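Local coordinates for protein putative methylase (Clostridium difficile, PDB 3LDU) that probably methylates guanine bases of ribosomal RNA and is seen here with GTP bound in its methyltransferase domain, at residues 182-187 and 206-211; 188-193 and 370-375. All coordinates share one frame; numbering follows the deposited sequence.

Interaction 1: residues 182-187 and 206-211. With GTP (guanosine-5'-triphosphate), chain B.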
loop_
_atom_site.group_PDB
_atom_site.type_symbol
_atom_site.label_atom_id
_atom_site.label_comp_id
_atom_site.label_asym_id
_atom_site.label_seq_id
_atom_site.Cartn_x
_atom_site.Cartn_y
_atom_site.Cartn_z
ATOM N N THR A 182 0.081 0.691 -3.811
ATOM C CA THR A 182 -0.229 -0.408 -2.892
ATOM C C THR A 182 -1.378 -1.264 -3.434
ATOM O O THR A 182 -1.342 -2.493 -3.364
ATOM C CB THR A 182 -0.638 0.120 -1.522
ATOM O OG1 THR A 182 -1.580 1.184 -1.692
ATOM C CG2 THR A 182 0.603 0.651 -0.781
ATOM N N LEU A 183 -2.398 -0.604 -3.967
ATOM C CA LEU A 183 -3.514 -1.321 -4.585
ATOM C C LEU A 183 -3.014 -2.151 -5.766
ATOM O O LEU A 183 -3.367 -3.325 -5.904
ATOM C CB LEU A 183 -4.589 -0.340 -5.029
ATOM C CG LEU A 183 -5.804 -0.931 -5.744
ATOM C CD1 LEU A 183 -6.474 -1.963 -4.872
ATOM C CD2 LEU A 183 -6.784 0.172 -6.102
ATOM N N ALA A 184 -2.188 -1.541 -6.611
ATOM C CA ALA A 184 -1.629 -2.247 -7.763
ATOM C C ALA A 184 -0.859 -3.495 -7.353
ATOM O O ALA A 184 -1.018 -4.550 -7.939
ATOM C CB ALA A 184 -0.729 -1.305 -8.594
ATOM N N ALA A 185 -0.006 -3.391 -6.335
ATOM C CA ALA A 185 0.681 -4.590 -5.863
ATOM C C ALA A 185 -0.311 -5.646 -5.398
ATOM O O ALA A 185 -0.116 -6.837 -5.634
ATOM C CB ALA A 185 1.659 -4.231 -4.721
ATOM N N GLY A 186 -1.373 -5.214 -4.727
ATOM C CA GLY A 186 -2.379 -6.151 -4.250
ATOM C C GLY A 186 -3.079 -6.862 -5.403
ATOM O O GLY A 186 -3.398 -8.041 -5.309
ATOM N N LEU A 187 -3.323 -6.136 -6.482
ATOM C CA LEU A 187 -3.919 -6.745 -7.672
ATOM C C LEU A 187 -3.027 -7.880 -8.185
ATOM O O LEU A 187 -3.507 -8.972 -8.453
ATOM C CB LEU A 187 -4.120 -5.689 -8.754
ATOM C CG LEU A 187 -5.473 -5.003 -8.932
ATOM C CD1 LEU A 187 -6.291 -4.869 -7.646
ATOM C CD2 LEU A 187 -5.337 -3.675 -9.689
ATOM N N SER A 206 0.260 5.428 -16.766
ATOM C CA SER A 206 1.644 5.748 -16.398
ATOM C C SER A 206 2.414 4.538 -15.862
ATOM O O SER A 206 3.519 4.679 -15.328
ATOM C CB SER A 206 1.678 6.898 -15.397
ATOM O OG SER A 206 0.802 6.621 -14.328
ATOM N N GLY A 207 1.815 3.359 -15.985
ATOM C CA GLY A 207 2.564 2.118 -15.893
ATOM C C GLY A 207 2.666 1.471 -14.527
ATOM O O GLY A 207 3.441 0.536 -14.337
ATOM N N THR A 208 1.855 1.949 -13.590
ATOM C CA THR A 208 1.965 1.551 -12.183
ATOM C C THR A 208 1.815 0.043 -11.975
ATOM O O THR A 208 2.597 -0.569 -11.251
ATOM C CB THR A 208 0.892 2.262 -11.356
ATOM O OG1 THR A 208 1.066 3.677 -11.487
ATOM C CG2 THR A 208 1.012 1.887 -9.880
ATOM N N ILE A 209 0.806 -0.549 -12.609
ATOM C CA ILE A 209 0.567 -1.970 -12.440
ATOM C C ILE A 209 1.781 -2.775 -12.894
ATOM O O ILE A 209 2.202 -3.701 -12.210
ATOM C CB ILE A 209 -0.714 -2.408 -13.184
ATOM C CG1 ILE A 209 -1.927 -1.861 -12.425
ATOM C CG2 ILE A 209 -0.793 -3.935 -13.289
ATOM C CD1 ILE A 209 -3.255 -2.159 -13.100
ATOM N N LEU A 210 2.332 -2.426 -14.053
ATOM C CA LEU A 210 3.482 -3.156 -14.585
ATOM C C LEU A 210 4.768 -2.912 -13.800
ATOM O O LEU A 210 5.552 -3.831 -13.593
ATOM C CB LEU A 210 3.711 -2.816 -16.051
ATOM C CG LEU A 210 2.558 -3.271 -16.934
ATOM C CD1 LEU A 210 2.742 -2.738 -18.364
ATOM C CD2 LEU A 210 2.496 -4.776 -16.890
ATOM N N ILE A 211 4.995 -1.672 -13.389
ATOM C CA ILE A 211 6.136 -1.394 -12.508
ATOM C C ILE A 211 6.054 -2.227 -11.221
ATOM O O ILE A 211 7.033 -2.864 -10.817
ATOM C CB ILE A 211 6.274 0.123 -12.236
ATOM C CG1 ILE A 211 6.616 0.839 -13.542
ATOM C CG2 ILE A 211 7.351 0.402 -11.174
ATOM C CD1 ILE A 211 6.422 2.353 -13.516
HETATM P PG GTP B . -2.099 3.657 -13.894
HETATM O O1G GTP B . -1.527 2.391 -14.494
HETATM O O2G GTP B . -1.911 3.604 -12.402
HETATM O O3G GTP B . -1.370 4.880 -14.400
HETATM O O3B GTP B . -3.673 3.731 -14.273
HETATM P PB GTP B . -4.193 4.811 -15.357
HETATM O O1B GTP B . -4.755 5.989 -14.599
HETATM O O2B GTP B . -3.070 5.279 -16.243
HETATM O O3A GTP B . -5.380 4.168 -16.246
HETATM P PA GTP B . -6.678 5.111 -16.478
HETATM O O1A GTP B . -6.199 6.494 -16.861
HETATM O O2A GTP B . -7.518 5.184 -15.225
HETATM O "O5'" GTP B . -7.509 4.528 -17.721
HETATM C "C5'" GTP B . -6.919 3.475 -18.414
HETATM C "C4'" GTP B . -6.066 4.062 -19.532
HETATM O "O4'" GTP B . -6.554 3.487 -20.712
HETATM C "C3'" GTP B . -6.135 5.576 -19.748
HETATM O "O3'" GTP B . -4.824 6.085 -19.626
HETATM C "C2'" GTP B . -6.622 5.780 -21.181
HETATM O "O2'" GTP B . -5.804 6.661 -21.925
HETATM C "C1'" GTP B . -6.434 4.404 -21.769
HETATM N N9 GTP B . -7.408 3.993 -22.787
HETATM C C8 GTP B . -8.711 4.360 -22.998
HETATM N N7 GTP B . -9.161 3.657 -24.073
HETATM C C5 GTP B . -8.157 2.868 -24.537
HETATM C C6 GTP B . -8.066 1.965 -25.590
HETATM O O6 GTP B . -9.030 1.747 -26.340
HETATM N N1 GTP B . -6.868 1.309 -25.783
HETATM C C2 GTP B . -5.782 1.538 -24.956
HETATM N N2 GTP B . -4.661 0.872 -25.176
HETATM N N3 GTP B . -5.860 2.448 -23.905
HETATM C C4 GTP B . -7.047 3.080 -23.722
#
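In the Rossmann-like methyltransferase domain, the glycine-rich turn after strand 199-201 leads into helix 208-217, and here Thr208 and Ile209 of that helix pack on Ala184 and Leu187 of helix 181-189. Thr208 faces two ways. Thr208 CG2, anti to the backbone N, lies 3.9 Å from Ala184 CB, while Thr208 OG1 (chi1 -59°) turns to the ligand and hydrogen-bonds GTP O2G at 3.1 Å. Ala184 CB also meets Ile209 CG1 at 4.1 Å, and one turn further along, Leu187 CD2 reaches Ile209 CD1 at 4.3 Å. No hydrogen bond links the two segments; apolar contacts join them, and the small alanine lets their backbones approach to 5.2 Å between Ala184 CA and Ile209 CA. The turn itself holds the gamma-phosphate. Gly207, at the N-cap with a left-handed backbone (phi 92°), passes the chain into the helix, whose N-terminal end probably favours the phosphate's negative charge. Ile179 N and Asp264 OD2 also bind the nucleotide, which probably overlaps the place where relatives hold S-adenosylmethionine. Ser206 grips O3G twice: Ser206 N donates to GTP O3G at 2.9 Å, and Ser206 OG donates to the same oxygen, GTP O3G, at 2.8 Å.

Interaction 2: residues 188-193 and 370-375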
loop_
_atom_site.group_PDB
_atom_site.type_symbol
_atom_site.label_atom_id
_atom_site.label_comp_id
_atom_site.label_asym_id
_atom_site.label_seq_id
_atom_site.Cartn_x
_atom_site.Cartn_y
_atom_site.Cartn_z
ATOM N N ILE A 188 -1.724 -7.618 -8.317
ATOM C CA ILE A 188 -0.809 -8.654 -8.774
ATOM C C ILE A 188 -0.872 -9.889 -7.866
ATOM O O ILE A 188 -0.927 -11.031 -8.332
ATOM C CB ILE A 188 0.654 -8.178 -8.814
ATOM C CG1 ILE A 188 0.803 -6.885 -9.629
ATOM C CG2 ILE A 188 1.549 -9.284 -9.396
ATOM C CD1 ILE A 188 0.219 -6.980 -11.021
ATOM N N TYR A 189 -0.828 -9.638 -6.559
ATOM C CA TYR A 189 -0.856 -10.700 -5.562
ATOM C C TYR A 189 -2.130 -11.547 -5.615
ATOM O O TYR A 189 -2.130 -12.710 -5.179
ATOM C CB TYR A 189 -0.741 -10.077 -4.172
ATOM C CG TYR A 189 0.648 -9.659 -3.738
ATOM C CD1 TYR A 189 1.786 -10.346 -4.155
ATOM C CD2 TYR A 189 0.812 -8.609 -2.851
ATOM C CE1 TYR A 189 3.061 -9.953 -3.697
ATOM C CE2 TYR A 189 2.060 -8.221 -2.405
ATOM C CZ TYR A 189 3.170 -8.893 -2.826
ATOM O OH TYR A 189 4.396 -8.480 -2.353
ATOM N N LEU A 190 -3.219 -10.954 -6.105
ATOM C CA LEU A 190 -4.490 -11.670 -6.228
ATOM C C LEU A 190 -4.528 -12.586 -7.446
ATOM O O LEU A 190 -5.479 -13.332 -7.628
ATOM C CB LEU A 190 -5.677 -10.702 -6.272
ATOM C CG LEU A 190 -6.058 -10.079 -4.931
ATOM C CD1 LEU A 190 -6.913 -8.827 -5.091
ATOM C CD2 LEU A 190 -6.759 -11.104 -4.049
ATOM N N THR A 191 -3.490 -12.532 -8.277
ATOM C CA THR A 191 -3.407 -13.398 -9.449
ATOM C C THR A 191 -2.291 -14.423 -9.294
ATOM O O THR A 191 -1.437 -14.302 -8.408
ATOM C CB THR A 191 -3.100 -12.585 -10.723
ATOM O OG1 THR A 191 -1.700 -12.271 -10.756
ATOM C CG2 THR A 191 -3.948 -11.315 -10.777
ATOM N N PRO A 192 -2.288 -15.442 -10.160
ATOM C CA PRO A 192 -1.213 -16.441 -10.134
ATOM C C PRO A 192 0.006 -16.034 -10.952
ATOM O O PRO A 192 0.893 -16.860 -11.152
ATOM C CB PRO A 192 -1.863 -17.680 -10.767
ATOM C CG PRO A 192 -3.314 -17.325 -10.995
ATOM C CD PRO A 192 -3.395 -15.850 -11.039
ATOM N N TRP A 193 0.074 -14.788 -11.411
ATOM C CA TRP A 193 1.190 -14.387 -12.263
ATOM C C TRP A 193 2.529 -14.545 -11.553
ATOM O O TRP A 193 2.660 -14.222 -10.369
ATOM C CB TRP A 193 1.046 -12.940 -12.755
ATOM C CG TRP A 193 2.228 -12.516 -13.596
ATOM C CD1 TRP A 193 2.430 -12.797 -14.919
ATOM C CD2 TRP A 193 3.387 -11.783 -13.159
ATOM N NE1 TRP A 193 3.636 -12.274 -15.339
ATOM C CE2 TRP A 193 4.243 -11.653 -14.275
ATOM C CE3 TRP A 193 3.784 -11.227 -11.934
ATOM C CZ2 TRP A 193 5.461 -10.977 -14.207
ATOM C CZ3 TRP A 193 4.996 -10.562 -11.868
ATOM C CH2 TRP A 193 5.823 -10.446 -12.993
ATOM N N THR A 370 -14.304 0.436 -6.058
ATOM C CA THR A 370 -13.985 -0.377 -7.222
ATOM C C THR A 370 -14.181 -1.862 -6.932
ATOM O O THR A 370 -14.170 -2.287 -5.770
ATOM C CB THR A 370 -12.534 -0.129 -7.676
ATOM O OG1 THR A 370 -11.668 -0.205 -6.542
ATOM C CG2 THR A 370 -12.389 1.250 -8.285
ATOM N N ASN A 371 -14.393 -2.641 -7.991
ATOM C CA ASN A 371 -14.388 -4.100 -7.894
ATOM C C ASN A 371 -13.306 -4.678 -8.787
ATOM O O ASN A 371 -13.031 -4.142 -9.851
ATOM C CB ASN A 371 -15.735 -4.684 -8.304
ATOM C CG ASN A 371 -16.820 -4.402 -7.295
ATOM O OD1 ASN A 371 -16.839 -4.981 -6.206
ATOM N ND2 ASN A 371 -17.736 -3.507 -7.650
ATOM N N PHE A 372 -12.685 -5.765 -8.346
ATOM C CA PHE A 372 -11.668 -6.445 -9.142
ATOM C C PHE A 372 -12.333 -7.703 -9.686
ATOM O O PHE A 372 -12.667 -8.604 -8.920
ATOM C CB PHE A 372 -10.487 -6.813 -8.243
ATOM C CG PHE A 372 -9.271 -7.319 -8.983
ATOM C CD1 PHE A 372 -8.817 -6.694 -10.139
ATOM C CD2 PHE A 372 -8.568 -8.409 -8.497
ATOM C CE1 PHE A 372 -7.679 -7.152 -10.797
ATOM C CE2 PHE A 372 -7.438 -8.877 -9.148
ATOM C CZ PHE A 372 -6.988 -8.246 -10.294
ATOM N N PHE A 373 -12.553 -7.737 -10.998
ATOM C CA PHE A 373 -13.201 -8.868 -11.669
ATOM C C PHE A 373 -12.148 -9.832 -12.208
ATOM O O PHE A 373 -11.318 -9.457 -13.028
ATOM C CB PHE A 373 -14.040 -8.351 -12.817
ATOM C CG PHE A 373 -15.165 -7.458 -12.395
ATOM C CD1 PHE A 373 -16.397 -7.994 -12.054
ATOM C CD2 PHE A 373 -14.995 -6.086 -12.347
ATOM C CE1 PHE A 373 -17.445 -7.174 -11.669
ATOM C CE2 PHE A 373 -16.039 -5.256 -11.971
ATOM C CZ PHE A 373 -17.266 -5.804 -11.633
ATOM N N GLN A 374 -12.203 -11.083 -11.769
ATOM C CA GLN A 374 -11.124 -12.030 -12.034
ATOM C C GLN A 374 -11.614 -13.096 -13.001
ATOM O O GLN A 374 -12.644 -13.717 -12.761
ATOM C CB GLN A 374 -10.694 -12.688 -10.722
ATOM C CG GLN A 374 -10.247 -11.657 -9.706
ATOM C CD GLN A 374 -9.923 -12.235 -8.338
ATOM O OE1 GLN A 374 -9.960 -11.521 -7.338
ATOM N NE2 GLN A 374 -9.595 -13.522 -8.287
ATOM N N TYR A 375 -10.862 -13.305 -14.077
ATOM C CA TYR A 375 -11.228 -14.273 -15.116
ATOM C C TYR A 375 -10.063 -15.208 -15.430
ATOM O O TYR A 375 -9.445 -15.089 -16.491
ATOM C CB TYR A 375 -11.621 -13.558 -16.398
ATOM C CG TYR A 375 -12.830 -12.666 -16.310
ATOM C CD1 TYR A 375 -14.092 -13.141 -16.660
ATOM C CD2 TYR A 375 -12.717 -11.339 -15.901
ATOM C CE1 TYR A 375 -15.208 -12.319 -16.600
ATOM C CE2 TYR A 375 -13.831 -10.508 -15.829
ATOM C CZ TYR A 375 -15.076 -11.006 -16.179
ATOM O OH TYR A 375 -16.187 -10.193 -16.116
HETATM O O HOH W 1 -7.626 -14.371 -6.269
#
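Leu190 and Phe372 make the apolar part of this contact, their side chains overlapping while they point opposite ways. Leu190 CD1 lies 3.8 Å from Phe372 CD2, and Leu190 CB is equally close, 3.8 Å, to Phe372 CE2, so the leucine lies obliquely against the CD2 and CE2 atoms. Phe372 reaches across because its CG is anti to the backbone N (chi1 -170°), which extends the ring from the strand toward the 188-193 segment. At the far end of the ring, Thr191 CG2 approaches the edge near the ring plane, 4.3 Å from Phe372 CZ. The polar part of the contact passes through a water, which donates to Leu190 O at 2.7 Å and accepts from Gln374 NE2 at 2.9 Å; no direct hydrogen bond joins the two segments. Gln374 extends its chain beyond CG to reach this water, while its OE1 has a weak hydrogen bond to Arg361 NE.

Behind this shell, Thr191 is fixed by its hydroxyl. Thr191 OG1 donates at 2.8 Å to Ile188 O, in the carbonyl plane on a lone pair, and accepts from Trp193 N at 3.1 Å in a nearly straight bond (163°), an ST turn. Ile188 O takes a second donor, Thr191 N, so two bonds hold this carbonyl while the methyl of Thr191 is turned to Phe372. The chain continues to Trp193, whose ring meets Phe304 edge-to-face. Strand 368-375 runs antiparallel between strands 339-344 and 359-365, the reversed strand characteristic of the Rossmann-like methyltransferase sheet, and Phe372 and Gln374 join its face to segment 188-193, with Leu190 also resting on Arg361 of strand 359-365.

Overall arrangement
Both interactions use helix 181-189, whose 182-187 part meets helix 208-217 in interaction 1, while the segment that follows on, 188-193, meets strand 368-375 in interaction 2. Their centres are 11 Å apart and they touch: Leu187 CG packs 3.6 Å from Phe372 CE1, and Ile209 CG2 lies 3.9 Å from Ile188 CD1. Along the chain the order is 182-187, 188-193, 206-211, 370-375, so the early helix of the methyltransferase domain is tied both to the nearby nucleotide-binding turn and to a strand that comes late in the chain. Interaction 1 borders the GTP phosphates directly; in interaction 2 the Phe372 side chain is about 12 Å from the GTP.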